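Local coordinates for tyrosine specific protein phosphatase (Trypanosoma cruzi, PDB 4AZ1) that probably removes phosphate from phosphotyrosine residues of proteins, at residues 30-35 and 266-271; 39-44 and 56-61; 60-65 and 79-84; 75-80 and 89-94. All coordinates share one frame; numbering follows the deposited sequence.

Interaction 1 (30-35 and 266-271); sequences RQEDPR and QRFGMV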
loop_
_atom_site.group_PDB
_atom_site.type_symbol
_atom_site.label_atom_id
_atom_site.label_comp_id
_atom_site.label_asym_id
_atom_site.label_seq_id
_atom_site.Cartn_x
_atom_site.Cartn_y
_atom_site.Cartn_z
ATOM N N ARG A 30 -20.317 -19.123 -22.813
ATOM C CA ARG A 30 -20.000 -20.094 -23.862
ATOM C C ARG A 30 -18.834 -19.630 -24.754
ATOM O O ARG A 30 -18.106 -20.453 -25.297
ATOM C CB ARG A 30 -21.276 -20.386 -24.676
ATOM C CG ARG A 30 -21.103 -21.038 -26.037
ATOM C CD ARG A 30 -20.943 -22.542 -25.936
ATOM N NE ARG A 30 -21.031 -23.191 -27.246
ATOM C CZ ARG A 30 -20.063 -23.170 -28.154
ATOM N NH1 ARG A 30 -18.930 -22.520 -27.902
ATOM N NH2 ARG A 30 -20.225 -23.791 -29.318
ATOM N N GLN A 31 -18.632 -18.315 -24.854
ATOM C CA GLN A 31 -17.587 -17.765 -25.720
ATOM C C GLN A 31 -16.241 -17.640 -25.029
ATOM O O GLN A 31 -15.246 -17.268 -25.668
ATOM C CB GLN A 31 -17.991 -16.383 -26.229
ATOM C CG GLN A 31 -18.535 -16.379 -27.636
ATOM C CD GLN A 31 -19.969 -16.837 -27.701
ATOM O OE1 GLN A 31 -20.890 -16.039 -27.539
ATOM N NE2 GLN A 31 -20.170 -18.128 -27.939
ATOM N N GLU A 32 -16.206 -17.920 -23.727
ATOM C CA GLU A 32 -14.963 -17.773 -22.971
ATOM C C GLU A 32 -13.846 -18.716 -23.448
ATOM O O GLU A 32 -14.045 -19.938 -23.571
ATOM C CB GLU A 32 -15.222 -17.940 -21.474
ATOM C CG GLU A 32 -16.107 -16.834 -20.907
ATOM C CD GLU A 32 -16.241 -16.890 -19.389
ATOM O OE1 GLU A 32 -15.853 -17.919 -18.780
ATOM O OE2 GLU A 32 -16.743 -15.900 -18.812
ATOM N N ASP A 33 -12.680 -18.136 -23.731
ATOM C CA ASP A 33 -11.504 -18.916 -24.131
ATOM C C ASP A 33 -10.208 -18.177 -23.799
ATOM O O ASP A 33 -9.569 -17.590 -24.675
ATOM C CB ASP A 33 -11.552 -19.271 -25.617
ATOM C CG ASP A 33 -10.384 -20.162 -26.043
ATOM O OD1 ASP A 33 -9.698 -20.726 -25.152
ATOM O OD2 ASP A 33 -10.159 -20.303 -27.267
ATOM N N PRO A 34 -9.802 -18.241 -22.526
ATOM C CA PRO A 34 -8.684 -17.477 -21.961
ATOM C C PRO A 34 -7.337 -18.126 -22.243
ATOM O O PRO A 34 -6.301 -17.525 -21.953
ATOM C CB PRO A 34 -8.972 -17.530 -20.464
ATOM C CG PRO A 34 -9.600 -18.878 -20.270
ATOM C CD PRO A 34 -10.394 -19.159 -21.535
ATOM N N ARG A 35 -7.352 -19.338 -22.789
ATOM C CA ARG A 35 -6.117 -20.061 -23.069
ATOM C C ARG A 35 -5.314 -19.347 -24.153
ATOM O O ARG A 35 -4.077 -19.375 -24.159
ATOM C CB ARG A 35 -6.429 -21.492 -23.520
ATOM C CG ARG A 35 -6.938 -22.418 -22.422
ATOM C CD ARG A 35 -6.864 -23.888 -22.851
ATOM N NE ARG A 35 -7.651 -24.167 -24.052
ATOM C CZ ARG A 35 -7.655 -25.333 -24.694
ATOM N NH1 ARG A 35 -6.912 -26.344 -24.259
ATOM N NH2 ARG A 35 -8.404 -25.489 -25.780
ATOM N N GLN A 266 -11.935 -6.734 -23.877
ATOM C CA GLN A 266 -10.949 -5.793 -23.349
ATOM C C GLN A 266 -10.553 -6.121 -21.910
ATOM O O GLN A 266 -9.494 -5.716 -21.440
ATOM C CB GLN A 266 -11.484 -4.363 -23.454
ATOM C CG GLN A 266 -11.713 -3.868 -24.880
ATOM C CD GLN A 266 -12.384 -2.507 -24.898
ATOM O OE1 GLN A 266 -11.748 -1.484 -24.645
ATOM N NE2 GLN A 266 -13.684 -2.491 -25.178
ATOM N N ARG A 267 -11.419 -6.850 -21.214
ATOM C CA ARG A 267 -11.107 -7.369 -19.880
ATOM C C ARG A 267 -11.878 -8.669 -19.680
ATOM O O ARG A 267 -13.101 -8.660 -19.521
ATOM C CB ARG A 267 -11.482 -6.364 -18.781
ATOM C CG ARG A 267 -11.161 -6.839 -17.349
ATOM C CD ARG A 267 -11.204 -5.671 -16.362
ATOM N NE ARG A 267 -11.141 -6.085 -14.954
ATOM C CZ ARG A 267 -10.018 -6.260 -14.259
ATOM N NH1 ARG A 267 -8.834 -6.087 -14.845
ATOM N NH2 ARG A 267 -10.080 -6.629 -12.977
ATOM N N PHE A 268 -11.156 -9.783 -19.698
ATOM C CA PHE A 268 -11.774 -11.104 -19.652
ATOM C C PHE A 268 -12.776 -11.243 -18.510
ATOM O O PHE A 268 -12.461 -10.943 -17.357
ATOM C CB PHE A 268 -10.699 -12.179 -19.509
ATOM C CG PHE A 268 -11.235 -13.567 -19.606
ATOM C CD1 PHE A 268 -11.408 -14.164 -20.847
ATOM C CD2 PHE A 268 -11.593 -14.274 -18.456
ATOM C CE1 PHE A 268 -11.921 -15.450 -20.953
ATOM C CE2 PHE A 268 -12.115 -15.559 -18.552
ATOM C CZ PHE A 268 -12.280 -16.147 -19.806
ATOM N N GLY A 269 -13.989 -11.681 -18.836
ATOM C CA GLY A 269 -14.950 -12.037 -17.805
ATOM C C GLY A 269 -15.861 -10.913 -17.352
ATOM O O GLY A 269 -16.651 -11.115 -16.422
ATOM N N MET A 270 -15.776 -9.752 -18.007
ATOM C CA MET A 270 -16.621 -8.604 -17.651
ATOM C C MET A 270 -18.105 -8.993 -17.584
ATOM O O MET A 270 -18.631 -9.691 -18.486
ATOM C CB MET A 270 -16.430 -7.426 -18.626
ATOM C CG MET A 270 -15.164 -6.600 -18.404
ATOM S SD MET A 270 -15.133 -5.633 -16.880
ATOM C CE MET A 270 -15.688 -4.036 -17.478
ATOM N N VAL A 271 -18.765 -8.509 -16.528
ATOM C CA VAL A 271 -20.093 -8.975 -16.126
ATOM C C VAL A 271 -20.019 -10.463 -15.764
ATOM O O VAL A 271 -20.142 -11.353 -16.610
ATOM C CB VAL A 271 -21.194 -8.675 -17.161
ATOM C CG1 VAL A 271 -22.551 -9.009 -16.565
ATOM C CG2 VAL A 271 -21.149 -7.192 -17.563
#
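The ring of Phe268 meets Pro34 and Glu32 where the loop after helix 14-30 passes the type II beta turn Arg267 to Met270 of the tyrosine phosphatase fold. Arg267 in this turn gives hydrogen bonds to the carbonyls of Ala228 and Gly229, which lie in the HCSAGIGR signature loop, probably phosphate-binding as in the family. The tight part is a CH-pi contact: Pro34 CB stands over one face of the Phe268 ring, displaced toward its rim, 3.9 Å from the centroid and 26° off the normal. The same CB comes within 3.6 Å of Phe268 CE1. Because CG of Phe268 is anti to the backbone N (chi1 -174°), the ring reaches outward from the turn to the other loop. Asp33 brings its backbone N to the ring edge, near the ring plane.

Packing is looser along Glu32, whose chain crosses the ring at about a right angle. Its CB lies 3.8 Å from Phe268 CZ, in an oblique approach, and the carboxylate plane is turned 46° from the ring. OE2 of Glu32 forms a salt bridge with Arg264 of helix 255-266. Pro34 is itself solvent-exposed, so the close packing is at the surface, whereas Gly269 is buried. Gly269 holds the third position of the turn with positive phi, where glycine is common; the closing bond runs from Met270 N to Arg267 O, 3.3 Å.

Interaction 2 (39-44 and 56-61); sequences FATSLK and ANEATL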
loop_
_atom_site.group_PDB
_atom_site.type_symbol
_atom_site.label_atom_id
_atom_site.label_comp_id
_atom_site.label_asym_id
_atom_site.label_seq_id
_atom_site.Cartn_x
_atom_site.Cartn_y
_atom_site.Cartn_z
ATOM N N PHE A 39 -1.822 -12.945 -20.493
ATOM C CA PHE A 39 -1.961 -12.276 -19.205
ATOM C C PHE A 39 -0.598 -12.116 -18.549
ATOM O O PHE A 39 -0.496 -12.110 -17.318
ATOM C CB PHE A 39 -2.857 -13.098 -18.287
ATOM C CG PHE A 39 -4.280 -13.180 -18.750
ATOM C CD1 PHE A 39 -5.165 -12.152 -18.472
ATOM C CD2 PHE A 39 -4.732 -14.280 -19.481
ATOM C CE1 PHE A 39 -6.509 -12.217 -18.898
ATOM C CE2 PHE A 39 -6.056 -14.352 -19.914
ATOM C CZ PHE A 39 -6.949 -13.313 -19.613
ATOM N N ALA A 40 0.437 -11.972 -19.381
ATOM C CA ALA A 40 1.834 -11.987 -18.944
ATOM C C ALA A 40 2.126 -11.147 -17.709
ATOM O O ALA A 40 2.584 -11.666 -16.688
ATOM C CB ALA A 40 2.759 -11.566 -20.099
ATOM N N THR A 41 1.878 -9.847 -17.807
ATOM C CA THR A 41 2.214 -8.933 -16.718
ATOM C C THR A 41 1.397 -9.212 -15.470
ATOM O O THR A 41 1.913 -9.186 -14.345
ATOM C CB THR A 41 2.025 -7.475 -17.143
ATOM O OG1 THR A 41 2.868 -7.206 -18.273
ATOM C CG2 THR A 41 2.393 -6.531 -15.997
ATOM N N SER A 42 0.115 -9.488 -15.672
ATOM C CA SER A 42 -0.780 -9.748 -14.567
ATOM C C SER A 42 -0.350 -11.021 -13.836
ATOM O O SER A 42 -0.430 -11.102 -12.601
ATOM C CB SER A 42 -2.203 -9.881 -15.102
ATOM O OG SER A 42 -3.119 -9.931 -14.048
ATOM N N LEU A 43 0.129 -12.003 -14.602
ATOM C CA LEU A 43 0.536 -13.292 -14.040
ATOM C C LEU A 43 1.818 -13.253 -13.199
ATOM O O LEU A 43 1.943 -13.993 -12.223
ATOM C CB LEU A 43 0.676 -14.341 -15.144
ATOM C CG LEU A 43 -0.526 -15.273 -15.289
ATOM C CD1 LEU A 43 -0.443 -16.113 -16.564
ATOM C CD2 LEU A 43 -0.658 -16.164 -14.060
ATOM N N LYS A 44 2.781 -12.416 -13.576
ATOM C CA LYS A 44 3.980 -12.302 -12.758
ATOM C C LYS A 44 3.772 -11.395 -11.544
ATOM O O LYS A 44 4.651 -11.285 -10.690
ATOM C CB LYS A 44 5.205 -11.889 -13.591
ATOM C CG LYS A 44 5.182 -10.478 -14.140
ATOM C CD LYS A 44 6.583 -10.049 -14.548
ATOM C CE LYS A 44 6.634 -8.571 -14.904
ATOM N NZ LYS A 44 8.022 -8.129 -15.219
ATOM N N ALA A 56 -5.731 -9.479 -15.552
ATOM C CA ALA A 56 -5.953 -8.400 -16.525
ATOM C C ALA A 56 -5.304 -8.720 -17.873
ATOM O O ALA A 56 -4.121 -9.057 -17.907
ATOM C CB ALA A 56 -5.385 -7.094 -15.972
ATOM N N ASN A 57 -6.056 -8.597 -18.973
ATOM C CA ASN A 57 -5.490 -8.807 -20.317
ATOM C C ASN A 57 -4.290 -7.915 -20.587
ATOM O O ASN A 57 -4.324 -6.723 -20.284
ATOM C CB ASN A 57 -6.519 -8.538 -21.424
ATOM C CG ASN A 57 -7.799 -9.322 -21.244
ATOM O OD1 ASN A 57 -8.316 -9.458 -20.133
ATOM N ND2 ASN A 57 -8.327 -9.834 -22.345
ATOM N N GLU A 58 -3.246 -8.488 -21.181
ATOM C CA GLU A 58 -2.028 -7.751 -21.485
ATOM C C GLU A 58 -2.284 -6.611 -22.468
ATOM O O GLU A 58 -1.805 -5.493 -22.279
ATOM C CB GLU A 58 -0.987 -8.706 -22.078
ATOM C CG GLU A 58 0.400 -8.111 -22.225
ATOM C CD GLU A 58 1.031 -7.781 -20.883
ATOM O OE1 GLU A 58 0.776 -8.520 -19.905
ATOM O OE2 GLU A 58 1.789 -6.787 -20.808
ATOM N N ALA A 59 -3.047 -6.903 -23.518
ATOM C CA ALA A 59 -3.252 -5.960 -24.618
ATOM C C ALA A 59 -3.851 -4.624 -24.187
ATOM O O ALA A 59 -3.582 -3.598 -24.806
ATOM C CB ALA A 59 -4.117 -6.592 -25.691
ATOM N N THR A 60 -4.673 -4.649 -23.140
ATOM C CA THR A 60 -5.359 -3.450 -22.680
ATOM C C THR A 60 -5.014 -3.126 -21.223
ATOM O O THR A 60 -5.713 -2.352 -20.559
ATOM C CB THR A 60 -6.883 -3.601 -22.828
ATOM O OG1 THR A 60 -7.327 -4.712 -22.045
ATOM C CG2 THR A 60 -7.262 -3.836 -24.286
ATOM N N LEU A 61 -3.925 -3.714 -20.735
ATOM C CA LEU A 61 -3.491 -3.509 -19.355
ATOM C C LEU A 61 -3.260 -2.019 -19.073
ATOM O O LEU A 61 -2.572 -1.341 -19.831
ATOM C CB LEU A 61 -2.207 -4.300 -19.090
ATOM C CG LEU A 61 -1.618 -4.175 -17.680
ATOM C CD1 LEU A 61 -2.530 -4.853 -16.671
ATOM C CD2 LEU A 61 -0.250 -4.777 -17.631
HETATM O O HOH W 1 -1.390 -8.842 -18.142
#
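Thr41 and Glu58 meet through complementary torsions: OG1 of Thr41 lies beside its own backbone N (chi1 -59°), while Glu58 starts with CG anti to its N and then bends at chi2 (65°), carrying the carboxylate to the first turn of helix 40-44. Both carboxylate oxygens are used. Thr41 N donates to Glu58 OE1 at 2.7 Å, a nearly straight bond that arrives on the syn side but 25° out of the carboxylate plane. Thr41 OG1 donates to the syn lone pair of Glu58 OE2 at 2.8 Å, and this second bond fixes the rotation of the carboxylate. The negative group thus sits at the N-terminal end of the helix, where the helix dipole would be expected to stabilise its charge.

One water extends the grip, accepting from Ser42 N and donating to Ala56 O and Glu58 OE1. Ala56 N donates to Ser42 OG at 3.0 Å, and the same hydroxyl is hydrogen-bonded to Tyr76 OH. Apolar packing comes from Leu61 CD2, 3.6 Å from Thr41 CB. The Phe39 ring, at the N-cap residue, meets a carbonyl oxygen edge-on, its CD1 lying 3.3 Å from Ala56 O. Asn57 runs alongside that ring, and its OD1 accepts from Phe268 N. The short helix 40-44 is thereby fastened to the loop that leads on toward strand 79-82, beside the turn that follows helix 255-266.

Interaction 3 (60-65 and 79-84); sequences TLYPQV and GNLIDL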
loop_
_atom_site.group_PDB
_atom_site.type_symbol
_atom_site.label_atom_id
_atom_site.label_comp_id
_atom_site.label_asym_id
_atom_site.label_seq_id
_atom_site.Cartn_x
_atom_site.Cartn_y
_atom_site.Cartn_z
ATOM N N THR A 60 -4.673 -4.649 -23.140
ATOM C CA THR A 60 -5.359 -3.450 -22.680
ATOM C C THR A 60 -5.014 -3.126 -21.223
ATOM O O THR A 60 -5.713 -2.352 -20.559
ATOM C CB THR A 60 -6.883 -3.601 -22.828
ATOM O OG1 THR A 60 -7.327 -4.712 -22.045
ATOM C CG2 THR A 60 -7.262 -3.836 -24.286
ATOM N N LEU A 61 -3.925 -3.714 -20.735
ATOM C CA LEU A 61 -3.491 -3.509 -19.355
ATOM C C LEU A 61 -3.260 -2.019 -19.073
ATOM O O LEU A 61 -2.572 -1.341 -19.831
ATOM C CB LEU A 61 -2.207 -4.300 -19.090
ATOM C CG LEU A 61 -1.618 -4.175 -17.680
ATOM C CD1 LEU A 61 -2.530 -4.853 -16.671
ATOM C CD2 LEU A 61 -0.250 -4.777 -17.631
ATOM N N TYR A 62 -3.856 -1.504 -18.004
ATOM C CA TYR A 62 -3.715 -0.089 -17.668
ATOM C C TYR A 62 -2.845 0.058 -16.423
ATOM O O TYR A 62 -2.995 -0.710 -15.470
ATOM C CB TYR A 62 -5.092 0.568 -17.454
ATOM C CG TYR A 62 -5.037 2.089 -17.356
ATOM C CD1 TYR A 62 -5.034 2.879 -18.503
ATOM C CD2 TYR A 62 -4.986 2.731 -16.117
ATOM C CE1 TYR A 62 -4.981 4.266 -18.425
ATOM C CE2 TYR A 62 -4.934 4.113 -16.030
ATOM C CZ TYR A 62 -4.931 4.877 -17.187
ATOM O OH TYR A 62 -4.875 6.251 -17.105
ATOM N N PRO A 63 -1.950 1.056 -16.415
ATOM C CA PRO A 63 -1.773 2.104 -17.430
ATOM C C PRO A 63 -0.766 1.796 -18.541
ATOM O O PRO A 63 -0.418 2.720 -19.278
ATOM C CB PRO A 63 -1.224 3.267 -16.603
ATOM C CG PRO A 63 -0.360 2.582 -15.601
ATOM C CD PRO A 63 -1.116 1.313 -15.226
ATOM N N GLN A 64 -0.314 0.552 -18.662
ATOM C CA GLN A 64 0.799 0.221 -19.563
ATOM C C GLN A 64 0.546 0.505 -21.045
ATOM O O GLN A 64 1.493 0.665 -21.814
ATOM C CB GLN A 64 1.235 -1.238 -19.373
ATOM C CG GLN A 64 1.979 -1.523 -18.060
ATOM C CD GLN A 64 1.069 -1.542 -16.827
ATOM O OE1 GLN A 64 -0.130 -1.247 -16.906
ATOM N NE2 GLN A 64 1.645 -1.900 -15.681
ATOM N N VAL A 65 -0.720 0.575 -21.443
ATOM C CA VAL A 65 -1.060 0.786 -22.850
ATOM C C VAL A 65 -1.116 2.265 -23.245
ATOM O O VAL A 65 -1.260 2.595 -24.426
ATOM C CB VAL A 65 -2.378 0.086 -23.216
ATOM C CG1 VAL A 65 -2.211 -1.411 -23.075
ATOM C CG2 VAL A 65 -3.516 0.587 -22.330
ATOM N N GLY A 79 -5.855 -4.151 -13.838
ATOM C CA GLY A 79 -6.883 -3.335 -14.468
ATOM C C GLY A 79 -6.712 -3.165 -15.962
ATOM O O GLY A 79 -5.613 -3.331 -16.496
ATOM N N ASN A 80 -7.805 -2.828 -16.643
ATOM C CA ASN A 80 -7.767 -2.660 -18.091
ATOM C C ASN A 80 -8.498 -1.407 -18.536
ATOM O O ASN A 80 -9.477 -0.985 -17.904
ATOM C CB ASN A 80 -8.388 -3.868 -18.789
ATOM C CG ASN A 80 -7.638 -5.155 -18.508
ATOM O OD1 ASN A 80 -7.928 -5.851 -17.531
ATOM N ND2 ASN A 80 -6.676 -5.488 -19.375
ATOM N N LEU A 81 -8.020 -0.822 -19.630
ATOM C CA LEU A 81 -8.661 0.339 -20.242
ATOM C C LEU A 81 -9.892 -0.124 -21.018
ATOM O O LEU A 81 -9.774 -0.913 -21.939
ATOM C CB LEU A 81 -7.693 1.029 -21.212
ATOM C CG LEU A 81 -8.162 2.359 -21.807
ATOM C CD1 LEU A 81 -8.418 3.349 -20.700
ATOM C CD2 LEU A 81 -7.163 2.948 -22.817
ATOM N N ILE A 82 -11.075 0.350 -20.649
ATOM C CA ILE A 82 -12.247 -0.010 -21.431
ATOM C C ILE A 82 -12.649 1.126 -22.356
ATOM O O ILE A 82 -12.970 2.219 -21.894
ATOM C CB ILE A 82 -13.435 -0.386 -20.545
ATOM C CG1 ILE A 82 -12.992 -1.374 -19.453
ATOM C CG2 ILE A 82 -14.564 -0.976 -21.414
ATOM C CD1 ILE A 82 -12.622 -2.751 -19.978
ATOM N N ASP A 83 -12.643 0.861 -23.660
ATOM C CA ASP A 83 -12.994 1.870 -24.652
ATOM C C ASP A 83 -14.122 1.330 -25.531
ATOM O O ASP A 83 -13.956 0.314 -26.209
ATOM C CB ASP A 83 -11.762 2.216 -25.503
ATOM C CG ASP A 83 -12.045 3.274 -26.578
ATOM O OD1 ASP A 83 -12.776 4.260 -26.312
ATOM O OD2 ASP A 83 -11.510 3.122 -27.697
ATOM N N LEU A 84 -15.273 1.996 -25.504
ATOM C CA LEU A 84 -16.413 1.577 -26.323
ATOM C C LEU A 84 -16.839 2.641 -27.340
ATOM O O LEU A 84 -17.998 2.654 -27.758
ATOM C CB LEU A 84 -17.602 1.218 -25.428
ATOM C CG LEU A 84 -17.361 0.096 -24.413
ATOM C CD1 LEU A 84 -18.237 0.253 -23.175
ATOM C CD2 LEU A 84 -17.594 -1.262 -25.058
#
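Thr60 begins a single beta bridge, Leu61 to Asn80, by which the end of the type I turn Glu58 to Leu61 and the residues after it lie along strand 79-82, an outermost strand of the large mixed sheet of the phosphatase fold. Its carbonyl O accepts from Leu81 N at 2.9 Å, with the donor nearly along the C=O axis, and also receives a CA-H...O contact from Asn80. With chi1 at 60°, OG1 of Thr60 sits between its own N and carbonyl carbon and reaches Asn80 ND2 at 2.9 Å. That bond is bent (132° at the hydrogen) and tilted from the amide plane; Gln266 O is a further partner of the hydroxyl, while Asn80 OD1 accepts from Arg267.

Leu61 adds a CA-H...O contact to Gly79 O and brings CD1 to 3.4 Å from that oxygen. Tyr62 N then donates to Gly79 O at 2.9 Å, almost straight at the hydrogen but 41° above the carbonyl plane. The Tyr62 side chain crosses Leu81 obliquely, CD1 to CD1 at 4.1 Å, while Pro63 CB covers one face of its ring after the cis peptide. Farther on, Val65 CG2 approaches Leu81 CB at 4.3 Å.

Interaction 4 (75-80 and 89-94); sequences YYINGN and KFVACQ. With FMT (formic acid), chain H.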
loop_
_atom_site.group_PDB
_atom_site.type_symbol
_atom_site.label_atom_id
_atom_site.label_comp_id
_atom_site.label_asym_id
_atom_site.label_seq_id
_atom_site.Cartn_x
_atom_site.Cartn_y
_atom_site.Cartn_z
ATOM N N TYR A 75 4.454 0.624 -11.679
ATOM C CA TYR A 75 3.452 0.096 -10.773
ATOM C C TYR A 75 2.450 -0.779 -11.495
ATOM O O TYR A 75 2.298 -0.716 -12.715
ATOM C CB TYR A 75 2.749 1.213 -10.004
ATOM C CG TYR A 75 2.253 2.326 -10.881
ATOM C CD1 TYR A 75 1.119 2.165 -11.651
ATOM C CD2 TYR A 75 2.922 3.542 -10.936
ATOM C CE1 TYR A 75 0.659 3.171 -12.451
ATOM C CE2 TYR A 75 2.467 4.561 -11.739
ATOM C CZ TYR A 75 1.331 4.368 -12.495
ATOM O OH TYR A 75 0.858 5.371 -13.307
ATOM N N TYR A 76 1.761 -1.594 -10.716
ATOM C CA TYR A 76 0.828 -2.556 -11.262
ATOM C C TYR A 76 -0.517 -2.403 -10.585
ATOM O O TYR A 76 -0.624 -2.429 -9.346
ATOM C CB TYR A 76 1.349 -3.991 -11.098
ATOM C CG TYR A 76 0.305 -5.057 -11.391
ATOM C CD1 TYR A 76 0.098 -5.511 -12.684
ATOM C CD2 TYR A 76 -0.455 -5.619 -10.370
ATOM C CE1 TYR A 76 -0.846 -6.479 -12.958
ATOM C CE2 TYR A 76 -1.403 -6.596 -10.639
ATOM C CZ TYR A 76 -1.590 -7.017 -11.934
ATOM O OH TYR A 76 -2.525 -7.982 -12.206
ATOM N N ILE A 77 -1.542 -2.209 -11.404
ATOM C CA ILE A 77 -2.887 -2.433 -10.957
ATOM C C ILE A 77 -3.449 -3.548 -11.842
ATOM O O ILE A 77 -3.138 -3.625 -13.041
ATOM C CB ILE A 77 -3.739 -1.150 -10.987
ATOM C CG1 ILE A 77 -4.115 -0.767 -12.414
ATOM C CG2 ILE A 77 -2.993 0.010 -10.275
ATOM C CD1 ILE A 77 -5.388 0.078 -12.497
ATOM N N ASN A 78 -4.213 -4.453 -11.242
ATOM C CA ASN A 78 -4.922 -5.473 -12.012
ATOM C C ASN A 78 -6.101 -4.764 -12.679
ATOM O O ASN A 78 -7.210 -4.731 -12.129
ATOM C CB ASN A 78 -5.399 -6.577 -11.068
ATOM C CG ASN A 78 -6.065 -7.733 -11.781
ATOM O OD1 ASN A 78 -6.802 -7.553 -12.752
ATOM N ND2 ASN A 78 -5.827 -8.938 -11.278
ATOM N N GLY A 79 -5.855 -4.151 -13.838
ATOM C CA GLY A 79 -6.883 -3.335 -14.468
ATOM C C GLY A 79 -6.712 -3.165 -15.962
ATOM O O GLY A 79 -5.613 -3.331 -16.496
ATOM N N ASN A 80 -7.805 -2.828 -16.643
ATOM C CA ASN A 80 -7.767 -2.660 -18.091
ATOM C C ASN A 80 -8.498 -1.407 -18.536
ATOM O O ASN A 80 -9.477 -0.985 -17.904
ATOM C CB ASN A 80 -8.388 -3.868 -18.789
ATOM C CG ASN A 80 -7.638 -5.155 -18.508
ATOM O OD1 ASN A 80 -7.928 -5.851 -17.531
ATOM N ND2 ASN A 80 -6.676 -5.488 -19.375
ATOM N N LYS A 89 -13.903 6.879 -21.417
ATOM C CA LYS A 89 -13.225 5.597 -21.297
ATOM C C LYS A 89 -13.191 5.279 -19.818
ATOM O O LYS A 89 -13.385 6.167 -18.973
ATOM C CB LYS A 89 -11.785 5.679 -21.811
ATOM C CG LYS A 89 -11.644 6.106 -23.255
ATOM C CD LYS A 89 -10.248 5.768 -23.768
ATOM C CE LYS A 89 -10.047 6.248 -25.203
ATOM N NZ LYS A 89 -8.807 5.680 -25.823
ATOM N N PHE A 90 -12.931 4.017 -19.499
ATOM C CA PHE A 90 -12.966 3.584 -18.119
ATOM C C PHE A 90 -11.736 2.757 -17.812
ATOM O O PHE A 90 -11.143 2.156 -18.712
ATOM C CB PHE A 90 -14.240 2.775 -17.880
ATOM C CG PHE A 90 -15.487 3.595 -18.022
ATOM C CD1 PHE A 90 -16.096 3.754 -19.268
ATOM C CD2 PHE A 90 -16.031 4.250 -16.918
ATOM C CE1 PHE A 90 -17.242 4.536 -19.402
ATOM C CE2 PHE A 90 -17.177 5.035 -17.043
ATOM C CZ PHE A 90 -17.784 5.178 -18.289
ATOM N N VAL A 91 -11.335 2.756 -16.548
ATOM C CA VAL A 91 -10.374 1.776 -16.077
ATOM C C VAL A 91 -11.120 0.823 -15.160
ATOM O O VAL A 91 -11.534 1.194 -14.055
ATOM C CB VAL A 91 -9.184 2.426 -15.344
ATOM C CG1 VAL A 91 -8.248 1.356 -14.825
ATOM C CG2 VAL A 91 -8.427 3.357 -16.294
ATOM N N ALA A 92 -11.334 -0.399 -15.638
ATOM C CA ALA A 92 -11.981 -1.415 -14.815
ATOM C C ALA A 92 -10.876 -2.162 -14.080
ATOM O O ALA A 92 -9.983 -2.721 -14.714
ATOM C CB ALA A 92 -12.807 -2.384 -15.684
ATOM N N CYS A 93 -10.918 -2.187 -12.752
ATOM C CA CYS A 93 -9.835 -2.839 -12.024
ATOM C C CYS A 93 -10.330 -3.432 -10.736
ATOM O O CYS A 93 -11.466 -3.180 -10.330
ATOM C CB CYS A 93 -8.694 -1.848 -11.753
ATOM S SG CYS A 93 -9.204 -0.430 -10.754
ATOM N N GLN A 94 -9.493 -4.249 -10.106
ATOM C CA GLN A 94 -9.856 -4.872 -8.831
ATOM C C GLN A 94 -9.728 -3.821 -7.735
ATOM O O GLN A 94 -9.170 -2.728 -7.963
ATOM C CB GLN A 94 -8.887 -6.024 -8.519
ATOM C CG GLN A 94 -7.461 -5.509 -8.283
ATOM C CD GLN A 94 -6.472 -6.587 -7.853
ATOM O OE1 GLN A 94 -6.767 -7.785 -7.882
ATOM N NE2 GLN A 94 -5.283 -6.154 -7.455
HETATM C C FMT H . -5.649 -2.588 -8.238
HETATM O O1 FMT H . -4.919 -3.483 -8.688
HETATM O O2 FMT H . -6.558 -2.018 -8.861
#
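Gly79 faces Cys93 as an antiparallel non-hydrogen-bonded pair with CA atoms 3.9 Å apart, and Asn80 faces Ala92 as the adjoining hydrogen-bonded pair, bonded N to O both ways. The pairing continues past the strand end, where Gln94 N donates to Asn78 O at 3.1 Å. Gly79 has no side chain, and its CA lies 3.6 Å from Cys93 CB.

On the face where Cys93 points, Ile77 CD1 packs against both Cys93 CB and Val91 CG1, each 3.9 Å away. Strands 79-82 and 90-93 form a beta hairpin at one side of the large mixed sheet; strand 222-225 flanks 90-93 on its other side.

Asn78, the centre of an inverse gamma turn, crosses Gln94 at about a right angle, with amide planes 33° apart and Asn78 CB 3.4 Å from Gln94 CD. Asn78 ND2 donates to Ile54 O, and OD1 accepts from Arg267. Gln94 CG lies between its own N and carbonyl carbon (chi1 66°) and the chain then extends, bringing the amide to Asn78 CB; NE2 also donates to Lys48 O. A formic acid, probably from the crystallisation liquor, lodges here: O1 accepts from Asn78 N at 2.8 Å and Gln94 NE2 at 3.0 Å.

Along the chain, interaction 1 closes a long loop within which the other three are nested. Interaction 2 comes first, joining helix 40-44 to the segment that interaction 3 continues through the shared Thr60 and Leu61. Interactions 3 and 4 have centres about 6 Å apart and share Gly79 and Asn80, so loop 60-65 lines one edge of strand 79-82 and strand 90-93 the other. Interactions 1 and 2 have centres about 13 Å apart, yet residues 266-268 link interaction 1 to all three: Gln266 to Thr60 and Asp83, Arg267 to Asn78 and Asn80, Phe268 to Asn57. Arg267 also bonds Ala228 O and Gly229 O, tying hairpin and early loops to the signature loop, probably catalytic.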